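Local coordinates for protein cyanuric acid amidohydrolase (Azorhizobium caulinodans, PDB 4NQ3) that hydrolyses cyanuric acid, opening its s-triazine ring to give carboxybiuret, a step in the breakdown of herbicides such as atrazine, at residues A162-E167 with E230-E235; E120-M125 with K156-T161; G126-V131 with I195-G200; M61-H66 with D72-V77; A132-R137 with H234-L239. One frame throughout, in Å; residues are numbered along the deposited sequence.

Contact 1 (A162-E167 with E230-E235); sequences AMRVKE and ELLGHE. With SO4 (sulfate ion), chain H.
Arg164 and Leu232 meet where one methyl lies over one face of a guanidinium. Leu232 CD2 is 3.8 Å from Arg164 NH1 and sits above the plane, displaced toward the rim, so the packing is apolar against a flat cation rather than directional. A water makes the polar link between the segments: it accepts from Arg164 NH1 at 2.9 Å and donates to Leu231 O. The water lies at the guanidinium edge, in its plane. Two backbone carbonyls grip the guanidinium directly: Arg164 NH2 donates to Ile229 O and NH1 to Leu159 O. A sulfate ion, probably from the crystallisation liquor, is held less firmly; Arg164 NE and NH2 each make a weak bond to its O3, with N-H...O angles of 124° and 123°. The side chain spans the gap because CG is anti to the carbonyl carbon (chi1 -71°) and the chain then runs extended to NE. The span is needed, since even the nearest CA atoms, those of Arg164 and Leu232, are 10.7 Å apart. With a leucine in place of this arginine, the carbonyls of Leu159 and Ile229 would probably lose this donor and the bridging water be held from one side alone. Beyond the guanidinium, Phe119 packs on Arg164, while Asp303 of a second subunit bonds to Ala162 N. The contact thus ties the start of helix 162-170 to the loop that leads from strand 223-227 into strand 235-242, both in what is assigned as repeating unit B.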
# COMPACT_ATOMS: atom_id res chain seq x y z
N ALA A 162 -10.44 -3.60 16.11
CA ALA A 162 -10.91 -4.94 16.41
C ALA A 162 -11.04 -5.12 17.93
O ALA A 162 -12.07 -5.61 18.42
CB ALA A 162 -9.96 -5.98 15.82
N MSE A 163 -10.01 -4.69 18.67
CA MSE A 163 -9.98 -4.86 20.12
C MSE A 163 -11.19 -4.18 20.78
O MSE A 163 -11.84 -4.75 21.66
CB MSE A 163 -8.67 -4.31 20.70
CG MSE A 163 -8.38 -4.71 22.15
SE MSE A 163 -6.49 -4.47 22.55
CE MSE A 163 -6.22 -5.70 24.04
N ARG A 164 -11.52 -2.98 20.31
CA ARG A 164 -12.59 -2.20 20.89
C ARG A 164 -13.97 -2.84 20.62
O ARG A 164 -14.87 -2.80 21.47
CB ARG A 164 -12.53 -0.78 20.34
CG ARG A 164 -11.37 -0.00 20.85
CD ARG A 164 -11.37 1.41 20.33
NE ARG A 164 -10.04 1.99 20.50
CZ ARG A 164 -9.69 3.22 20.15
NH1 ARG A 164 -10.55 4.06 19.58
NH2 ARG A 164 -8.45 3.61 20.34
N VAL A 165 -14.14 -3.40 19.44
CA VAL A 165 -15.37 -4.08 19.10
C VAL A 165 -15.57 -5.30 20.00
O VAL A 165 -16.68 -5.56 20.48
CB VAL A 165 -15.39 -4.52 17.63
CG1 VAL A 165 -16.45 -5.59 17.42
CG2 VAL A 165 -15.60 -3.32 16.72
N LYS A 166 -14.51 -6.07 20.20
CA LYS A 166 -14.61 -7.25 21.04
C LYS A 166 -14.80 -6.84 22.50
O LYS A 166 -15.45 -7.57 23.26
CB LYS A 166 -13.39 -8.16 20.86
CG LYS A 166 -13.33 -8.88 19.51
CD LYS A 166 -14.56 -9.78 19.30
CE LYS A 166 -14.79 -10.16 17.82
NZ LYS A 166 -15.90 -11.15 17.57
N GLU A 167 -14.28 -5.68 22.90
CA GLU A 167 -14.53 -5.20 24.27
C GLU A 167 -16.01 -4.93 24.46
O GLU A 167 -16.59 -5.32 25.47
CB GLU A 167 -13.75 -3.92 24.60
CG GLU A 167 -12.23 -4.10 24.73
CD GLU A 167 -11.48 -2.81 25.08
OE1 GLU A 167 -12.05 -1.98 25.85
OE2 GLU A 167 -10.34 -2.61 24.57
N GLU A 230 -6.56 7.92 18.29
CA GLU A 230 -5.89 8.42 19.49
C GLU A 230 -6.77 9.13 20.52
O GLU A 230 -6.25 9.71 21.46
CB GLU A 230 -4.77 9.38 19.11
CG GLU A 230 -5.21 10.67 18.40
CD GLU A 230 -5.43 10.43 16.90
OE1 GLU A 230 -5.08 9.32 16.44
OE2 GLU A 230 -5.89 11.35 16.16
N LEU A 231 -8.09 9.15 20.34
CA LEU A 231 -8.92 9.74 21.38
C LEU A 231 -10.19 8.94 21.58
O LEU A 231 -10.64 8.29 20.65
CB LEU A 231 -9.24 11.20 21.03
CG LEU A 231 -10.35 11.51 20.02
CD1 LEU A 231 -10.68 12.97 20.09
CD2 LEU A 231 -9.96 11.17 18.64
N LEU A 232 -10.80 9.00 22.76
CA LEU A 232 -12.03 8.26 22.96
C LEU A 232 -13.27 9.15 22.92
O LEU A 232 -14.39 8.64 22.80
CB LEU A 232 -11.99 7.50 24.28
CG LEU A 232 -10.89 6.44 24.29
CD1 LEU A 232 -10.94 5.71 25.60
CD2 LEU A 232 -11.02 5.48 23.08
N GLY A 233 -13.06 10.46 23.02
CA GLY A 233 -14.12 11.46 22.90
C GLY A 233 -14.04 12.34 21.65
O GLY A 233 -13.63 11.88 20.57
N HIS A 234 -14.47 13.60 21.78
CA HIS A 234 -14.46 14.54 20.65
C HIS A 234 -13.77 15.86 20.99
O HIS A 234 -13.81 16.30 22.14
CB HIS A 234 -15.88 14.85 20.17
CG HIS A 234 -16.72 13.65 19.86
ND1 HIS A 234 -17.37 12.92 20.83
CD2 HIS A 234 -17.00 13.04 18.68
CE1 HIS A 234 -18.02 11.92 20.27
NE2 HIS A 234 -17.82 11.97 18.96
N GLU A 235 -13.15 16.48 19.99
CA GLU A 235 -12.72 17.89 20.11
C GLU A 235 -13.53 18.70 19.12
O GLU A 235 -13.65 18.33 17.96
CB GLU A 235 -11.24 18.05 19.82
CG GLU A 235 -10.40 17.01 20.53
CD GLU A 235 -9.80 17.53 21.83
OE1 GLU A 235 -8.56 17.72 21.87
OE2 GLU A 235 -10.57 17.72 22.81
S SO4 H . -6.70 -0.14 20.79
O1 SO4 H . -5.65 0.62 21.48
O2 SO4 H . -6.18 -1.31 20.08
O3 SO4 H . -7.29 0.80 19.85
O4 SO4 H . -7.73 -0.58 21.75
O HOH W 1 -10.54 6.76 18.66

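Contact 2 (E120-M125 with K156-T161); sequences EALGRM and KCPLLT. With SO4 (sulfate ion), chain H.
Leu122 turns toward residues 156-161 with CG anti to its backbone N (chi1 180°), carrying both methyls across to the other segment. Leu160 answers with CG anti to the carbonyl carbon (chi1 -60°), and the two leucine side chains slide past each other in opposite directions. The branches of Leu122 divide the work. CD2 lies 4.0 Å from Leu160 CG, whereas CD1 comes to 3.8 Å from Leu159 CA and 4.1 Å from Pro158 CG. All four residues are buried, and the side chains that meet are apolar, though Leu122 CD1 also rests on Pro158 O, so shape rather than polar bonding sets the fit.

Leu122 is presented by a type II beta turn from Ala121 to Arg124, closed by Arg124 N to Ala121 O at 2.9 Å. A second clasp is Arg124 NH1 to Glu120 O, also 2.9 Å, with an N-H...O angle of 150° and the donor tilted from the carbonyl plane. On the far segment, Pro158 O accepts from Ser227 OG and Ser187 OG. Thr161 is the N-cap of helix 162-170, and its OG1 bonds at 3.2 Å to O3 of a sulfate ion, probably from the crystallisation liquor.

The site is that of a Ser-Lys dyad: Lys156, near the end of strand 150-157, is catalytic and its NZ is hydrogen-bonded to the nucleophile Ser226 OG. The turn before helix 125-141 packs on the chain just after that lysine.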
# COMPACT_ATOMS: atom_id res chain seq x y z
N GLU A 120 -20.73 1.75 21.67
CA GLU A 120 -22.00 1.37 21.06
C GLU A 120 -22.82 2.59 20.68
O GLU A 120 -23.94 2.46 20.16
CB GLU A 120 -22.78 0.45 21.99
CG GLU A 120 -23.09 1.05 23.34
CD GLU A 120 -21.95 0.90 24.33
OE1 GLU A 120 -22.23 0.84 25.55
OE2 GLU A 120 -20.78 0.80 23.89
N ALA A 121 -22.29 3.77 20.97
CA ALA A 121 -22.92 5.01 20.55
C ALA A 121 -22.34 5.52 19.22
O ALA A 121 -22.98 6.28 18.50
CB ALA A 121 -22.79 6.06 21.61
N LEU A 122 -21.13 5.08 18.89
CA LEU A 122 -20.44 5.56 17.69
C LEU A 122 -21.26 5.22 16.46
O LEU A 122 -21.78 4.12 16.34
CB LEU A 122 -19.02 4.95 17.61
CG LEU A 122 -18.14 5.33 16.41
CD1 LEU A 122 -16.68 5.53 16.83
CD2 LEU A 122 -18.23 4.26 15.31
N GLY A 123 -21.44 6.19 15.57
CA GLY A 123 -22.23 5.97 14.36
C GLY A 123 -23.73 5.90 14.64
O GLY A 123 -24.52 5.55 13.76
N ARG A 124 -24.15 6.26 15.85
CA ARG A 124 -25.57 6.21 16.21
C ARG A 124 -26.01 7.51 16.88
O ARG A 124 -25.19 8.40 17.10
CB ARG A 124 -25.81 5.01 17.10
CG ARG A 124 -25.52 3.69 16.41
CD ARG A 124 -25.68 2.55 17.36
NE ARG A 124 -25.64 1.24 16.72
CZ ARG A 124 -25.24 0.13 17.34
NH1 ARG A 124 -24.86 0.18 18.61
NH2 ARG A 124 -25.21 -1.03 16.72
N MSE A 125 -27.29 7.64 17.21
CA MSE A 125 -27.79 8.93 17.74
C MSE A 125 -27.07 9.40 19.00
O MSE A 125 -26.96 10.61 19.24
CB MSE A 125 -29.29 8.85 18.02
CG MSE A 125 -30.11 8.59 16.78
SE MSE A 125 -29.97 10.05 15.54
CE MSE A 125 -30.61 11.51 16.68
N LYS A 156 -12.98 16.43 15.87
CA LYS A 156 -12.12 15.26 15.93
C LYS A 156 -12.90 14.17 16.62
O LYS A 156 -13.36 14.37 17.74
CB LYS A 156 -10.84 15.57 16.68
CG LYS A 156 -9.83 14.45 16.62
CD LYS A 156 -9.20 14.42 15.28
CE LYS A 156 -8.73 13.04 14.91
NZ LYS A 156 -8.26 12.99 13.48
N CYS A 157 -13.10 13.03 15.96
CA CYS A 157 -13.93 11.98 16.55
C CYS A 157 -13.20 10.65 16.59
O CYS A 157 -12.24 10.44 15.86
CB CYS A 157 -15.23 11.82 15.77
SG CYS A 157 -14.90 11.52 14.00
N PRO A 158 -13.70 9.71 17.40
CA PRO A 158 -13.02 8.44 17.62
C PRO A 158 -13.29 7.45 16.50
O PRO A 158 -13.88 7.86 15.50
CB PRO A 158 -13.60 7.95 18.95
CG PRO A 158 -14.93 8.54 19.00
CD PRO A 158 -14.82 9.89 18.35
N LEU A 159 -12.81 6.22 16.64
CA LEU A 159 -13.09 5.15 15.69
C LEU A 159 -13.05 3.82 16.42
O LEU A 159 -12.75 3.78 17.61
CB LEU A 159 -12.09 5.16 14.53
CG LEU A 159 -10.60 5.04 14.89
CD1 LEU A 159 -10.22 3.62 15.29
CD2 LEU A 159 -9.73 5.51 13.75
N LEU A 160 -13.31 2.73 15.71
CA LEU A 160 -13.25 1.40 16.31
C LEU A 160 -12.09 0.55 15.76
O LEU A 160 -11.80 0.54 14.56
CB LEU A 160 -14.57 0.66 16.08
CG LEU A 160 -15.81 1.32 16.66
CD1 LEU A 160 -17.03 0.46 16.40
CD2 LEU A 160 -15.64 1.54 18.16
N THR A 161 -11.43 -0.15 16.66
CA THR A 161 -10.47 -1.17 16.28
C THR A 161 -11.06 -2.53 16.61
O THR A 161 -12.06 -2.62 17.34
CB THR A 161 -9.14 -1.02 17.00
OG1 THR A 161 -9.37 -1.23 18.40
CG2 THR A 161 -8.54 0.37 16.76
S SO4 H . -6.70 -0.14 20.79
O1 SO4 H . -5.65 0.62 21.48
O2 SO4 H . -6.18 -1.31 20.08
O3 SO4 H . -7.29 0.80 19.85
O4 SO4 H . -7.73 -0.58 21.75

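Contact 3 (G126-V131 with I195-G200); sequences GQVRMV and IALALG
Val131 and Ile195 form one of two apolar pairs between helices 125-141 and 180-199, and theirs are the closest CA atoms of the two segments, 6.7 Å apart. Neither side chain is aimed squarely at its partner: the CB of Val131 leaves its helix obliquely to the other, and that of Ile195 points away. The valine therefore meets the root of the isoleucine, with Val131 CG1 4.2 Å from Ile195 N and 4.3 Å from Ile195 CG1. Leu197 is turned differently, its CB directed toward helix 125-141. CG is anti to the backbone N (chi1 176°), and the branch brings CD2 to 4.3 Å from Val128 CG1.

These four residues are buried, and neighbouring side chains extend the same layer: Val128 packs on Ala190, Val131 on Ser191 and Ile195 on Val153 and Val155 of strand 150-157. Gln127 is buried too, bonded to Ser187 OG, His234 NE2 and Gly123 N. Toward the surface lies Arg129, whose NH1 forms a salt bridge to Glu204 OE2.

Separations of 4.2 to 4.3 Å are van der Waals contacts, and the aliphatic branches supply no donor or acceptor. The chemistry is thus that of helix-to-helix packing, in which cohesion between helices 125-141 and 180-199 comes at this point from burying hydrocarbon.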
# COMPACT_ATOMS: atom_id res chain seq x y z
N GLY A 126 -26.59 8.46 19.81
CA GLY A 126 -25.71 8.80 20.91
C GLY A 126 -24.61 9.78 20.49
O GLY A 126 -24.44 10.85 21.08
N GLN A 127 -23.85 9.41 19.47
CA GLN A 127 -22.78 10.28 19.01
C GLN A 127 -23.32 11.60 18.48
O GLN A 127 -22.77 12.66 18.78
CB GLN A 127 -21.96 9.59 17.93
CG GLN A 127 -20.81 10.43 17.45
CD GLN A 127 -19.79 9.60 16.72
OE1 GLN A 127 -20.12 8.53 16.20
NE2 GLN A 127 -18.53 10.08 16.70
N VAL A 128 -24.39 11.52 17.69
CA VAL A 128 -24.98 12.71 17.11
C VAL A 128 -25.35 13.73 18.17
O VAL A 128 -25.02 14.92 18.04
CB VAL A 128 -26.24 12.41 16.31
CG1 VAL A 128 -26.83 13.71 15.83
CG2 VAL A 128 -25.94 11.47 15.14
N ARG A 129 -26.02 13.27 19.22
CA ARG A 129 -26.48 14.18 20.26
C ARG A 129 -25.31 14.73 21.04
O ARG A 129 -25.31 15.89 21.44
CB ARG A 129 -27.47 13.51 21.20
CG ARG A 129 -28.80 13.14 20.54
CD ARG A 129 -29.71 12.57 21.60
NE ARG A 129 -30.59 11.53 21.09
CZ ARG A 129 -31.64 11.74 20.30
NH1 ARG A 129 -31.98 12.97 19.91
NH2 ARG A 129 -32.36 10.70 19.89
N MSE A 130 -24.29 13.89 21.23
CA MSE A 130 -23.14 14.29 22.03
C MSE A 130 -22.42 15.45 21.36
O MSE A 130 -22.13 16.47 21.98
CB MSE A 130 -22.18 13.11 22.25
CG MSE A 130 -21.04 13.45 23.16
SE MSE A 130 -19.91 11.95 23.63
CE MSE A 130 -21.27 10.82 24.43
N VAL A 131 -22.18 15.31 20.06
CA VAL A 131 -21.47 16.32 19.30
C VAL A 131 -22.32 17.57 19.18
O VAL A 131 -21.83 18.69 19.37
CB VAL A 131 -21.09 15.77 17.91
CG1 VAL A 131 -20.61 16.86 17.00
CG2 VAL A 131 -20.04 14.67 18.04
N ILE A 195 -23.31 18.23 14.05
CA ILE A 195 -23.08 19.62 13.67
C ILE A 195 -24.30 20.18 12.95
O ILE A 195 -24.74 21.31 13.23
CB ILE A 195 -21.83 19.76 12.77
CG1 ILE A 195 -20.57 19.45 13.57
CG2 ILE A 195 -21.72 21.16 12.20
CD1 ILE A 195 -19.36 19.23 12.72
N ALA A 196 -24.85 19.39 12.04
CA ALA A 196 -26.00 19.85 11.27
C ALA A 196 -27.14 20.14 12.25
O ALA A 196 -27.77 21.21 12.20
CB ALA A 196 -26.41 18.80 10.22
N LEU A 197 -27.37 19.20 13.15
CA LEU A 197 -28.44 19.32 14.11
C LEU A 197 -28.25 20.58 14.93
O LEU A 197 -29.21 21.27 15.26
CB LEU A 197 -28.49 18.09 15.01
CG LEU A 197 -29.54 18.20 16.12
CD1 LEU A 197 -30.87 18.50 15.50
CD2 LEU A 197 -29.58 16.90 16.90
N ALA A 198 -27.01 20.88 15.29
CA ALA A 198 -26.74 22.01 16.16
C ALA A 198 -26.88 23.35 15.42
O ALA A 198 -27.15 24.38 16.05
CB ALA A 198 -25.34 21.89 16.75
N LEU A 199 -26.70 23.34 14.11
CA LEU A 199 -26.78 24.57 13.33
C LEU A 199 -28.16 24.70 12.68
O LEU A 199 -28.47 25.69 12.03
CB LEU A 199 -25.68 24.60 12.26
CG LEU A 199 -24.21 24.54 12.69
CD1 LEU A 199 -23.29 24.62 11.48
CD2 LEU A 199 -23.86 25.64 13.69
N GLY A 200 -29.00 23.70 12.87
CA GLY A 200 -30.34 23.77 12.33
C GLY A 200 -30.41 23.49 10.85
O GLY A 200 -31.38 23.85 10.18

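Contact 4 (M61-H66 with D72-V77); sequences MLLRGH and DEVCLV
Leu63 and Val74 reach toward each other tip to tip, with Leu63 CD1 4.1 Å from Val74 CG1. This is the tight, buried part of the contact. The same Leu63 methyl also lies 4.4 Å from Leu76 CD2, so one atom serves two partners, Val74 just before the strand and Leu76 in it, both pointing toward the helix. Its placement follows from the torsions: Leu63 CG is anti to the carbonyl carbon (chi1 -65°) and Val74 CG1 anti to its own N, which points the two branches at one another. The surrounding packing continues inward, Val74 resting on Ile34 and Met67, and Leu76 on Val56, Leu59 and Gln60.

The exposed side is polar and more loosely joined. Arg64 NH1 and Asp72 OD1 form a salt bridge at 3.3 Å, with an N-H...O angle of 142°. OD1 uses its syn lone pair, near the guanidinium edge but tilted out of that plane. The guanidinium and carboxylate planes stand 69° apart, so the pair is a single bond rather than a flat, two-pronged match. Arg64 NE is 3.7 Å from the same OD1, which leaves the second possible prong unformed. Solvent around both residues would probably weaken the attraction further.

Between the two segments the chain makes a short return from helix 51-67 to strand 75-80. This is the second half of a beta-alpha-beta unit, strand 34-41, helix 51-67, strand 75-80, whose two strands are parallel neighbours in the sheet of the assigned repeating unit A. The hydrophobic side chains hold the helix on that sheet, and the salt bridge ties the last turns of the helix to the turn leading into strand 75-80.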
# COMPACT_ATOMS: atom_id res chain seq x y z
N MSE A 61 3.09 17.51 25.64
CA MSE A 61 4.32 17.75 26.38
C MSE A 61 4.78 19.20 26.35
O MSE A 61 5.06 19.77 27.40
CB MSE A 61 5.46 16.90 25.85
CG MSE A 61 5.40 15.46 26.30
SE MSE A 61 6.74 14.47 25.32
CE MSE A 61 8.25 15.06 26.42
N LEU A 62 4.85 19.80 25.17
CA LEU A 62 5.24 21.20 25.09
C LEU A 62 4.24 22.12 25.83
O LEU A 62 4.65 23.02 26.58
CB LEU A 62 5.38 21.63 23.63
CG LEU A 62 5.86 23.04 23.35
CD1 LEU A 62 6.33 23.07 21.97
CD2 LEU A 62 4.71 23.96 23.45
N LEU A 63 2.95 21.90 25.62
CA LEU A 63 1.95 22.78 26.19
C LEU A 63 1.87 22.57 27.70
O LEU A 63 1.63 23.54 28.44
CB LEU A 63 0.58 22.57 25.55
CG LEU A 63 0.40 22.93 24.05
CD1 LEU A 63 -0.98 22.51 23.54
CD2 LEU A 63 0.65 24.38 23.76
N ARG A 64 2.07 21.34 28.19
CA ARG A 64 2.03 21.16 29.65
C ARG A 64 3.15 21.95 30.27
O ARG A 64 2.95 22.59 31.30
CB ARG A 64 2.12 19.70 30.06
CG ARG A 64 0.79 19.02 29.93
CD ARG A 64 0.71 17.68 30.63
NE ARG A 64 -0.51 16.97 30.22
CZ ARG A 64 -0.56 15.91 29.41
NH1 ARG A 64 -1.74 15.35 29.12
NH2 ARG A 64 0.57 15.40 28.91
N GLY A 65 4.31 21.96 29.63
CA GLY A 65 5.40 22.83 30.04
C GLY A 65 5.01 24.29 30.28
O GLY A 65 5.42 24.88 31.26
N HIS A 66 4.17 24.88 29.44
CA HIS A 66 3.85 26.29 29.61
C HIS A 66 2.59 26.55 30.41
O HIS A 66 2.52 27.54 31.10
CB HIS A 66 3.71 26.99 28.26
CG HIS A 66 4.99 27.10 27.50
ND1 HIS A 66 5.30 26.28 26.43
CD2 HIS A 66 6.05 27.93 27.66
CE1 HIS A 66 6.49 26.60 25.96
NE2 HIS A 66 6.97 27.60 26.68
N ASP A 72 -4.71 20.81 28.88
CA ASP A 72 -5.67 19.78 28.52
C ASP A 72 -6.92 20.35 27.88
O ASP A 72 -7.67 19.60 27.24
CB ASP A 72 -6.04 18.95 29.74
CG ASP A 72 -4.88 18.10 30.24
OD1 ASP A 72 -4.04 17.67 29.40
OD2 ASP A 72 -4.81 17.89 31.47
N GLU A 73 -7.11 21.66 28.03
CA GLU A 73 -8.30 22.33 27.50
C GLU A 73 -8.08 22.80 26.08
O GLU A 73 -9.00 23.28 25.44
CB GLU A 73 -8.67 23.50 28.40
CG GLU A 73 -9.27 23.06 29.72
CD GLU A 73 -9.00 24.05 30.86
OE1 GLU A 73 -8.83 25.27 30.59
OE2 GLU A 73 -8.90 23.60 32.04
N VAL A 74 -6.86 22.65 25.57
CA VAL A 74 -6.59 23.00 24.18
C VAL A 74 -7.09 21.90 23.27
O VAL A 74 -6.85 20.72 23.52
CB VAL A 74 -5.07 23.23 23.92
CG1 VAL A 74 -4.80 23.54 22.45
CG2 VAL A 74 -4.56 24.32 24.80
N CYS A 75 -7.82 22.26 22.21
CA CYS A 75 -8.30 21.27 21.27
C CYS A 75 -7.21 20.89 20.30
O CYS A 75 -6.68 21.75 19.59
CB CYS A 75 -9.51 21.78 20.51
SG CYS A 75 -11.01 21.70 21.54
N LEU A 76 -6.87 19.60 20.30
CA LEU A 76 -5.86 19.09 19.39
C LEU A 76 -6.53 18.23 18.32
O LEU A 76 -6.96 17.10 18.59
CB LEU A 76 -4.80 18.31 20.16
CG LEU A 76 -3.95 19.11 21.16
CD1 LEU A 76 -2.88 18.26 21.84
CD2 LEU A 76 -3.28 20.33 20.50
N VAL A 77 -6.66 18.78 17.11
CA VAL A 77 -7.16 18.06 15.95
C VAL A 77 -6.01 17.68 15.01
O VAL A 77 -5.54 18.51 14.24
CB VAL A 77 -8.19 18.88 15.14
CG1 VAL A 77 -8.76 18.05 14.03
CG2 VAL A 77 -9.26 19.44 16.03

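Contact 5 (A132-R137 with H234-L239); sequences AQAVRR and HEIVVL. With SO4 (sulfate ion), chain F.
Ile236 buries more surface here than any other residue of the two segments, and it meets helix 125-141 with two separate branches. CG1 is anti to the carbonyl carbon, and the second torsion of 79° swings CD1 round to 3.6 Å from Ala134 CB. The other branch, CG2, lies 4.1 Å from Val135 CG2, the two side chains crossing at about a right angle.

Val135 is the next largest contributor and divides its methyls between two strand residues. CG2 faces Ile236, while CG1 lies 4.2 Å from Val238 CG2, again at nearly a right angle. Ala134 supplies the small surface that lets the isoleucine end come close. Cutting Ile236 back to an alanine would probably leave Ala134 CB and Val135 CG2 without their partners and open a gap between helix and sheet.

The helix and strand axes approach to 8.2 Å at a signed crossing angle of -45°, and Ile236 and Val238, two apart, face the helix on one side. At the margin Arg137 NH1 donates to O1 of a sulfate ion, probably from the crystallisation liquor, at 2.7 Å, nearly straight at 164°, and also to His113 O.

Strand 235-242 is bonded on both flanks, through Ile236 to Ala112 and Val237 to Gln154, so its backbone polar groups are used within the sheet. The side chains that make the contact are aliphatic, consistent with cohesion from burial of hydrocarbon surface.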
# COMPACT_ATOMS: atom_id res chain seq x y z
N ALA A 132 -23.62 17.39 18.94
CA ALA A 132 -24.54 18.52 18.81
C ALA A 132 -24.48 19.41 20.04
O ALA A 132 -24.42 20.64 19.92
CB ALA A 132 -25.93 18.03 18.60
N GLN A 133 -24.51 18.79 21.22
CA GLN A 133 -24.44 19.52 22.48
C GLN A 133 -23.12 20.27 22.56
O GLN A 133 -23.10 21.45 22.92
CB GLN A 133 -24.61 18.58 23.68
CG GLN A 133 -26.08 18.41 24.13
CD GLN A 133 -26.36 17.09 24.89
OE1 GLN A 133 -25.45 16.32 25.22
NE2 GLN A 133 -27.65 16.81 25.13
N ALA A 134 -22.01 19.59 22.26
CA ALA A 134 -20.70 20.23 22.27
C ALA A 134 -20.60 21.42 21.30
O ALA A 134 -20.06 22.48 21.65
CB ALA A 134 -19.63 19.22 21.95
N VAL A 135 -21.14 21.25 20.09
CA VAL A 135 -21.09 22.33 19.11
C VAL A 135 -21.86 23.55 19.59
O VAL A 135 -21.45 24.68 19.32
CB VAL A 135 -21.64 21.91 17.76
CG1 VAL A 135 -21.63 23.09 16.83
CG2 VAL A 135 -20.81 20.80 17.20
N ARG A 136 -22.95 23.32 20.32
CA ARG A 136 -23.69 24.46 20.87
C ARG A 136 -22.81 25.19 21.90
O ARG A 136 -22.68 26.42 21.85
CB ARG A 136 -25.02 24.00 21.48
CG ARG A 136 -26.10 23.70 20.44
CD ARG A 136 -27.32 23.05 21.10
NE ARG A 136 -28.25 22.40 20.17
CZ ARG A 136 -28.63 21.11 20.26
NH1 ARG A 136 -28.17 20.34 21.24
NH2 ARG A 136 -29.48 20.60 19.37
N ARG A 137 -22.16 24.43 22.79
CA ARG A 137 -21.23 25.01 23.77
C ARG A 137 -20.12 25.80 23.11
O ARG A 137 -19.88 26.94 23.49
CB ARG A 137 -20.63 23.92 24.65
CG ARG A 137 -21.51 23.52 25.83
CD ARG A 137 -20.83 22.49 26.71
NE ARG A 137 -21.13 21.15 26.23
CZ ARG A 137 -20.21 20.21 26.04
NH1 ARG A 137 -18.93 20.48 26.27
NH2 ARG A 137 -20.58 19.01 25.61
N HIS A 234 -14.47 13.60 21.78
CA HIS A 234 -14.46 14.54 20.65
C HIS A 234 -13.77 15.86 20.99
O HIS A 234 -13.81 16.30 22.14
CB HIS A 234 -15.88 14.85 20.17
CG HIS A 234 -16.72 13.65 19.86
ND1 HIS A 234 -17.37 12.92 20.83
CD2 HIS A 234 -17.00 13.04 18.68
CE1 HIS A 234 -18.02 11.92 20.27
NE2 HIS A 234 -17.82 11.97 18.96
N GLU A 235 -13.15 16.48 19.99
CA GLU A 235 -12.72 17.89 20.11
C GLU A 235 -13.53 18.70 19.12
O GLU A 235 -13.65 18.33 17.96
CB GLU A 235 -11.24 18.05 19.82
CG GLU A 235 -10.40 17.01 20.53
CD GLU A 235 -9.80 17.53 21.83
OE1 GLU A 235 -8.56 17.72 21.87
OE2 GLU A 235 -10.57 17.72 22.81
N ILE A 236 -14.11 19.80 19.58
CA ILE A 236 -14.90 20.65 18.71
C ILE A 236 -14.28 22.06 18.62
O ILE A 236 -13.93 22.67 19.64
CB ILE A 236 -16.34 20.77 19.21
CG1 ILE A 236 -17.08 19.46 18.95
CG2 ILE A 236 -17.06 21.89 18.50
CD1 ILE A 236 -16.77 18.40 19.95
N VAL A 237 -14.16 22.56 17.39
CA VAL A 237 -13.70 23.92 17.19
C VAL A 237 -14.63 24.60 16.21
O VAL A 237 -14.73 24.16 15.07
CB VAL A 237 -12.27 23.96 16.65
CG1 VAL A 237 -11.84 25.39 16.45
CG2 VAL A 237 -11.35 23.28 17.62
N VAL A 238 -15.29 25.67 16.65
CA VAL A 238 -16.20 26.45 15.80
C VAL A 238 -15.53 27.73 15.31
O VAL A 238 -15.05 28.52 16.10
CB VAL A 238 -17.49 26.83 16.56
CG1 VAL A 238 -18.30 27.82 15.79
CG2 VAL A 238 -18.31 25.61 16.89
N LEU A 239 -15.53 27.95 14.00
CA LEU A 239 -14.99 29.17 13.41
C LEU A 239 -16.10 29.98 12.74
O LEU A 239 -16.92 29.43 11.99
CB LEU A 239 -13.92 28.85 12.37
CG LEU A 239 -12.80 27.94 12.83
CD1 LEU A 239 -11.94 27.57 11.65
CD2 LEU A 239 -12.00 28.65 13.89
S SO4 F . -16.49 22.13 27.30
O1 SO4 F . -17.85 22.69 27.30
O2 SO4 F . -16.14 21.58 28.61
O3 SO4 F . -16.44 21.03 26.34
O4 SO4 F . -15.54 23.19 26.94

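Overall arrangement
Contacts 1, 2, 3 and 5 lie in the assigned repeating unit B, and contact 4 in unit A. Contacts 3 and 5 share helix 125-141, their centres about 9 Å apart, one facing helix 180-199 and the other strand 235-242. Contacts 1 and 2 have centres about 7 Å apart and both reach one sulfate; contacts 1 and 5 share His234 and Glu235. His234 NE2 lies 3.0 Å from Gln127 NE2, joining contact 5 to contact 3. Glu235 O is 2.9 Å from Lys156 N of contact 2 within unit B, while its OE1, 3.0 Å from Leu76 N, reaches contact 4 in unit A. The side chain of Leu159 comes within about 7 Å of bound barbituric acid.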